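PDB 1Y71: kinase-associated protein B from Bacillus cereus, which is of unknown function but is probably associated with a kinase, pairing an SH3-like antiparallel beta sheet with two C-terminal helices. Local coordinates for residues G25-T28 with S34-V37; R65-F70 with P89-S94. All blocks are in the same frame, centred on the assembly; numbering follows the deposited sequence.

Contact 1: G25-T28 with S34-V37; sequences GEVT and SYVV
Val27 turns CG1 opposite its backbone N (chi1 172°), while Tyr35 sets its ring carbon CG opposite its own carbonyl carbon and next to its N. These two torsions bring the branch and the ring together obliquely, Val27 CG1 lying 3.8 Å from Tyr35 CD1. The same face carries Val37: its CG1 packs 3.8 Å from Gly25 CA, where the backbone itself supplies the apolar surface. Val27 and Val37 form an antiparallel non-hydrogen-bonded pair with their CA atoms 4.7 Å apart. The hydrogen bond beside this pair runs from Thr28 N to Val36 O at 2.9 Å and is nearly straight, with 170° at the hydrogen. Val36 O also receives a CA-H...O contact from Val27 CA at 3.6 Å, and Glu26 O takes a matching one from Val37 CA at 3.4 Å, so weak C-H donors fill the spacing between conventional bonds. On the other side of the strand pair, Thr28 OG1 reaches Val36 CG1 at 3.6 Å, the two side chains meeting at a slant over partly exposed surface. Tyr35 is anchored further by Phe8, whose N is bonded to its OH and whose ring meets it edge-to-face; Glu26, whose CB is directed away from segment 34-37, packs on Gly11 of the second subunit. The axes of segments 25-28 and 34-37 approach to 4.8 Å with N-to-C directions 119° apart, well short of antiparallel, consistent with a twisted and coiled hairpin of strands 21-31 and 34-42, as in the strongly bent sheets of the SH3-like fold.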
ATOM      1  N   GLY B  25       4.820  -2.326   6.991  1.00 20.98           N
ATOM      2  CA  GLY B  25       4.538  -1.071   7.705  1.00 20.36           C
ATOM      3  C   GLY B  25       5.597  -0.017   7.524  1.00 22.26           C
ATOM      4  O   GLY B  25       6.520  -0.160   6.726  1.00 21.19           O
ATOM      5  N   GLU B  26       5.452   1.057   8.272  1.00 21.19           N
ATOM      6  CA  GLU B  26       6.393   2.157   8.190  1.00 22.29           C
ATOM      7  C   GLU B  26       7.000   2.432   9.570  1.00 21.28           C
ATOM      8  O   GLU B  26       6.278   2.487  10.561  1.00 21.61           O
ATOM      9  CB  GLU B  26       5.663   3.392   7.622  1.00 21.95           C
ATOM     10  CG  GLU B  26       6.537   4.611   7.489  1.00 25.59           C
ATOM     11  CD  GLU B  26       5.745   5.872   7.268  1.00 28.19           C
ATOM     12  OE1 GLU B  26       4.494   5.854   7.372  1.00 25.84           O
ATOM     13  OE2 GLU B  26       6.401   6.897   7.006  1.00 30.01           O
ATOM     14  N   VAL B  27       8.319   2.534   9.649  1.00 20.70           N
ATOM     15  CA  VAL B  27       8.961   2.881  10.917  1.00 21.94           C
ATOM     16  C   VAL B  27       8.573   4.320  11.274  1.00 23.41           C
ATOM     17  O   VAL B  27       8.775   5.231  10.471  1.00 24.11           O
ATOM     18  CB  VAL B  27      10.497   2.698  10.849  1.00 21.34           C
ATOM     19  CG1 VAL B  27      11.195   3.258  12.114  1.00 21.57           C
ATOM     20  CG2 VAL B  27      10.845   1.208  10.630  1.00 20.76           C
ATOM     21  N   THR B  28       7.967   4.510  12.442  1.00 25.79           N
ATOM     22  CA  THR B  28       7.592   5.857  12.889  1.00 28.42           C
ATOM     23  C   THR B  28       8.361   6.335  14.139  1.00 30.18           C
ATOM     24  O   THR B  28       8.315   7.515  14.485  1.00 29.93           O
ATOM     25  CB  THR B  28       6.069   6.011  13.114  1.00 28.12           C
ATOM     26  OG1 THR B  28       5.665   5.206  14.213  1.00 30.59           O
ATOM     27  CG2 THR B  28       5.258   5.595  11.862  1.00 30.06           C
ATOM     28  N   SER B  34      13.985  -1.874  19.618  1.00 36.11           N
ATOM     29  CA  SER B  34      12.692  -2.018  18.981  1.00 35.09           C
ATOM     30  C   SER B  34      12.332  -0.820  18.102  1.00 33.68           C
ATOM     31  O   SER B  34      12.996   0.209  18.128  1.00 32.45           O
ATOM     32  CB  SER B  34      11.604  -2.279  20.037  1.00 35.71           C
ATOM     33  OG  SER B  34      11.336  -1.120  20.815  1.00 38.79           O
ATOM     34  N   TYR B  35      11.288  -1.002  17.305  1.00 32.26           N
ATOM     35  CA  TYR B  35      10.761   0.035  16.443  1.00 31.69           C
ATOM     36  C   TYR B  35       9.270   0.098  16.612  1.00 30.10           C
ATOM     37  O   TYR B  35       8.623  -0.933  16.751  1.00 28.91           O
ATOM     38  CB  TYR B  35      11.092  -0.278  14.982  1.00 32.94           C
ATOM     39  CG  TYR B  35      12.573  -0.228  14.729  1.00 35.84           C
ATOM     40  CD1 TYR B  35      13.200   0.990  14.466  1.00 35.23           C
ATOM     41  CD2 TYR B  35      13.360  -1.399  14.785  1.00 36.89           C
ATOM     42  CE1 TYR B  35      14.552   1.068  14.264  1.00 36.55           C
ATOM     43  CE2 TYR B  35      14.735  -1.331  14.582  1.00 38.18           C
ATOM     44  CZ  TYR B  35      15.322  -0.083  14.316  1.00 38.49           C
ATOM     45  OH  TYR B  35      16.680   0.028  14.101  1.00 38.68           O
ATOM     46  N   VAL B  36       8.731   1.317  16.569  1.00 28.88           N
ATOM     47  CA  VAL B  36       7.308   1.503  16.450  1.00 28.03           C
ATOM     48  C   VAL B  36       7.043   1.422  14.944  1.00 27.23           C
ATOM     49  O   VAL B  36       7.692   2.131  14.152  1.00 26.40           O
ATOM     50  CB  VAL B  36       6.808   2.857  17.055  1.00 27.98           C
ATOM     51  CG1 VAL B  36       5.322   2.937  16.947  1.00 28.84           C
ATOM     52  CG2 VAL B  36       7.227   2.967  18.553  1.00 28.85           C
ATOM     53  N   VAL B  37       6.125   0.529  14.562  1.00 25.28           N
ATOM     54  CA  VAL B  37       5.773   0.299  13.154  1.00 23.77           C
ATOM     55  C   VAL B  37       4.297   0.638  12.953  1.00 23.55           C
ATOM     56  O   VAL B  37       3.424   0.113  13.674  1.00 22.03           O
ATOM     57  CB  VAL B  37       6.096  -1.197  12.747  1.00 24.88           C
ATOM     58  CG1 VAL B  37       5.601  -1.550  11.326  1.00 24.97           C
ATOM     59  CG2 VAL B  37       7.614  -1.482  12.881  1.00 23.95           C
TER

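Contact 2: R65-F70 with P89-S94; sequences RRALAF and PDYTES
Tyr91, Phe70 and Leu68 carry this contact, and Tyr91 contributes most buried surface. Placing CG opposite its backbone N (chi1 171°), Tyr91 extends from the first turn of helix 91-104 toward the loop 65-70. Its hydroxyl donates a short hydrogen bond, OH to Leu68 O at 2.6 Å. The acceptor lies at the ring edge, in the ring plane, and the C=O...donor angle of 136° shows an approach off the carbonyl bond direction. Phe70 sets its CB and backbone N over one face of the same ring: CB stands 3.7 Å from the Tyr91 ring centroid and 15° off the normal, a CH-pi contact, and Phe70 N is 3.5 Å from Tyr91 CE1. The phenyl ring continues past Tyr91 CB, with Phe70 CD1 3.6 Å from that atom, and the two ring planes are oblique. Asp90 caps the helix, OD1 accepting from Glu93 N at 3.0 Å. Phe70 also packs on Gly86 of the second subunit. The chemistry implies that one largely buried phenol is fixed twice, its polar end by a loop carbonyl and one face by the backbone and CB of Phe70, which docks the helix start onto the loop.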
ATOM      1  N   ARG B  65      -7.727 -14.301  17.468  1.00 34.89           N
ATOM      2  CA  ARG B  65      -6.610 -13.375  17.496  1.00 31.77           C
ATOM      3  C   ARG B  65      -6.720 -12.554  16.223  1.00 29.88           C
ATOM      4  O   ARG B  65      -6.532 -13.089  15.128  1.00 28.99           O
ATOM      5  CB  ARG B  65      -5.300 -14.152  17.578  1.00 31.66           C
ATOM      6  CG  ARG B  65      -4.033 -13.315  17.310  1.00 33.72           C
ATOM      7  CD  ARG B  65      -2.783 -14.021  17.828  1.00 34.94           C
ATOM      8  NE  ARG B  65      -2.857 -14.287  19.270  1.00 35.97           N
ATOM      9  CZ  ARG B  65      -3.175 -15.462  19.818  1.00 37.15           C
ATOM     10  NH1 ARG B  65      -3.462 -16.521  19.053  1.00 35.82           N
ATOM     11  NH2 ARG B  65      -3.196 -15.580  21.145  1.00 37.02           N
ATOM     12  N   ARG B  66      -7.049 -11.271  16.368  1.00 27.82           N
ATOM     13  CA  ARG B  66      -7.138 -10.342  15.222  1.00 26.72           C
ATOM     14  C   ARG B  66      -5.773  -9.862  14.695  1.00 24.45           C
ATOM     15  O   ARG B  66      -4.846  -9.650  15.462  1.00 23.07           O
ATOM     16  CB  ARG B  66      -7.971  -9.090  15.602  1.00 26.67           C
ATOM     17  CG  ARG B  66      -9.459  -9.274  15.654  1.00 28.44           C
ATOM     18  CD  ARG B  66     -10.155  -7.961  16.099  1.00 29.28           C
ATOM     19  NE  ARG B  66     -11.554  -7.999  15.695  1.00 34.92           N
ATOM     20  CZ  ARG B  66     -12.140  -7.157  14.854  1.00 33.90           C
ATOM     21  NH1 ARG B  66     -11.475  -6.152  14.299  1.00 32.10           N
ATOM     22  NH2 ARG B  66     -13.424  -7.333  14.577  1.00 36.98           N
ATOM     23  N   ALA B  67      -5.676  -9.658  13.377  1.00 23.57           N
ATOM     24  CA  ALA B  67      -4.559  -8.924  12.776  1.00 22.83           C
ATOM     25  C   ALA B  67      -4.473  -7.512  13.328  1.00 22.28           C
ATOM     26  O   ALA B  67      -5.495  -6.946  13.760  1.00 23.23           O
ATOM     27  CB  ALA B  67      -4.698  -8.878  11.229  1.00 23.00           C
ATOM     28  N   LEU B  68      -3.279  -6.930  13.335  1.00 20.40           N
ATOM     29  CA  LEU B  68      -3.166  -5.504  13.590  1.00 20.55           C
ATOM     30  C   LEU B  68      -3.995  -4.729  12.548  1.00 20.40           C
ATOM     31  O   LEU B  68      -4.095  -5.130  11.365  1.00 20.58           O
ATOM     32  CB  LEU B  68      -1.718  -5.064  13.534  1.00 20.05           C
ATOM     33  CG  LEU B  68      -0.795  -5.746  14.552  1.00 20.57           C
ATOM     34  CD1 LEU B  68       0.674  -5.349  14.296  1.00 20.76           C
ATOM     35  CD2 LEU B  68      -1.253  -5.413  16.000  1.00 23.07           C
ATOM     36  N   ALA B  69      -4.571  -3.620  12.988  1.00 21.02           N
ATOM     37  CA  ALA B  69      -5.464  -2.820  12.145  1.00 20.54           C
ATOM     38  C   ALA B  69      -4.664  -1.870  11.269  1.00 20.66           C
ATOM     39  O   ALA B  69      -3.514  -1.600  11.557  1.00 19.23           O
ATOM     40  CB  ALA B  69      -6.457  -2.045  13.013  1.00 21.29           C
ATOM     41  N   PHE B  70      -5.309  -1.339  10.216  1.00 19.79           N
ATOM     42  CA  PHE B  70      -4.685  -0.373   9.328  1.00 20.21           C
ATOM     43  C   PHE B  70      -4.225   0.868  10.099  1.00 20.22           C
ATOM     44  O   PHE B  70      -4.998   1.492  10.850  1.00 20.18           O
ATOM     45  CB  PHE B  70      -5.621  -0.021   8.122  1.00 19.62           C
ATOM     46  CG  PHE B  70      -5.018   0.969   7.187  1.00 20.72           C
ATOM     47  CD1 PHE B  70      -3.807   0.688   6.554  1.00 15.29           C
ATOM     48  CD2 PHE B  70      -5.603   2.226   7.004  1.00 20.51           C
ATOM     49  CE1 PHE B  70      -3.205   1.628   5.692  1.00 20.98           C
ATOM     50  CE2 PHE B  70      -5.011   3.152   6.152  1.00 18.22           C
ATOM     51  CZ  PHE B  70      -3.802   2.857   5.516  1.00 19.81           C
ATOM     52  N   PRO B  89       0.655  -3.513  -0.715  1.00 20.38           N
ATOM     53  CA  PRO B  89      -0.692  -3.884  -1.104  1.00 21.23           C
ATOM     54  C   PRO B  89      -1.715  -3.048  -0.347  1.00 20.28           C
ATOM     55  O   PRO B  89      -1.396  -2.489   0.690  1.00 20.71           O
ATOM     56  CB  PRO B  89      -0.822  -5.348  -0.663  1.00 20.41           C
ATOM     57  CG  PRO B  89       0.232  -5.582   0.305  1.00 21.46           C
ATOM     58  CD  PRO B  89       1.314  -4.536   0.118  1.00 22.27           C
ATOM     59  N   ASP B  90      -2.928  -2.987  -0.881  1.00 20.46           N
ATOM     60  CA  ASP B  90      -4.054  -2.393  -0.183  1.00 20.65           C
ATOM     61  C   ASP B  90      -4.323  -3.183   1.086  1.00 19.58           C
ATOM     62  O   ASP B  90      -4.377  -4.429   1.039  1.00 20.01           O
ATOM     63  CB  ASP B  90      -5.301  -2.458  -1.064  1.00 20.34           C
ATOM     64  CG  ASP B  90      -6.510  -1.920  -0.364  1.00 22.24           C
ATOM     65  OD1 ASP B  90      -7.393  -2.704   0.097  1.00 21.91           O
ATOM     66  OD2 ASP B  90      -6.575  -0.689  -0.296  1.00 25.27           O
ATOM     67  N   TYR B  91      -4.492  -2.482   2.214  1.00 20.33           N
ATOM     68  CA  TYR B  91      -4.551  -3.146   3.512  1.00 19.27           C
ATOM     69  C   TYR B  91      -5.686  -4.179   3.452  1.00 19.87           C
ATOM     70  O   TYR B  91      -5.497  -5.350   3.783  1.00 19.12           O
ATOM     71  CB  TYR B  91      -4.816  -2.155   4.680  1.00 20.52           C
ATOM     72  CG  TYR B  91      -5.099  -2.892   5.992  1.00 18.86           C
ATOM     73  CD1 TYR B  91      -4.070  -3.202   6.874  1.00 18.33           C
ATOM     74  CD2 TYR B  91      -6.388  -3.292   6.316  1.00 20.42           C
ATOM     75  CE1 TYR B  91      -4.308  -3.898   8.043  1.00 15.44           C
ATOM     76  CE2 TYR B  91      -6.665  -3.997   7.497  1.00 21.24           C
ATOM     77  CZ  TYR B  91      -5.630  -4.292   8.353  1.00 19.73           C
ATOM     78  OH  TYR B  91      -5.911  -4.992   9.499  1.00 19.82           O
ATOM     79  N   THR B  92      -6.876  -3.741   3.056  1.00 19.16           N
ATOM     80  CA  THR B  92      -8.050  -4.615   3.073  1.00 18.88           C
ATOM     81  C   THR B  92      -7.914  -5.837   2.175  1.00 18.87           C
ATOM     82  O   THR B  92      -8.186  -6.978   2.605  1.00 15.92           O
ATOM     83  CB  THR B  92      -9.342  -3.794   2.758  1.00 19.51           C
ATOM     84  OG1 THR B  92      -9.538  -2.884   3.836  1.00 20.19           O
ATOM     85  CG2 THR B  92     -10.583  -4.690   2.606  1.00 21.94           C
ATOM     86  N   GLU B  93      -7.450  -5.623   0.944  1.00 19.49           N
ATOM     87  CA  GLU B  93      -7.212  -6.755   0.071  1.00 21.10           C
ATOM     88  C   GLU B  93      -6.105  -7.699   0.608  1.00 19.65           C
ATOM     89  O   GLU B  93      -6.205  -8.926   0.446  1.00 17.80           O
ATOM     90  CB  GLU B  93      -6.906  -6.305  -1.348  1.00 22.34           C
ATOM     91  CG  GLU B  93      -7.483  -7.250  -2.419  1.00 32.08           C
ATOM     92  CD  GLU B  93      -9.024  -7.468  -2.353  1.00 39.04           C
ATOM     93  OE1 GLU B  93      -9.787  -6.543  -1.943  1.00 45.29           O
ATOM     94  OE2 GLU B  93      -9.468  -8.576  -2.731  1.00 41.62           O
ATOM     95  N   SER B  94      -5.070  -7.133   1.227  1.00 19.98           N
ATOM     96  CA  SER B  94      -3.995  -7.955   1.790  1.00 19.45           C
ATOM     97  C   SER B  94      -4.528  -8.836   2.941  1.00 20.07           C
ATOM     98  O   SER B  94      -4.131 -10.010   3.095  1.00 19.81           O
ATOM     99  CB  SER B  94      -2.803  -7.089   2.256  1.00 20.28           C
ATOM    100  OG  SER B  94      -3.110  -6.347   3.432  1.00 19.83           O
TER

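Overall arrangement
From the N terminus, the chain passes through strand 13-18 and enters strand 21-31, where contact 1 closes the short hairpin turn to strand 34-42. It then crosses a loop, of which 50-61 is not modelled, before reaching 65-70. Contact 2 closes a longer loop that contains strands 73-77 and 81-83 and ends at the start of helix 91-104. Contacts 1 and 2 are in series, neither nesting nor crossing, with centres about 16 Å apart and nearest atoms about 6 Å apart. Strand 34-42 relates them: it forms half of contact 1, and farther along its Val39 and Val42 pack against Leu68 and Tyr91. Contact 1 thus joins neighbouring sheet strands, whereas contact 2 ties loop to helix.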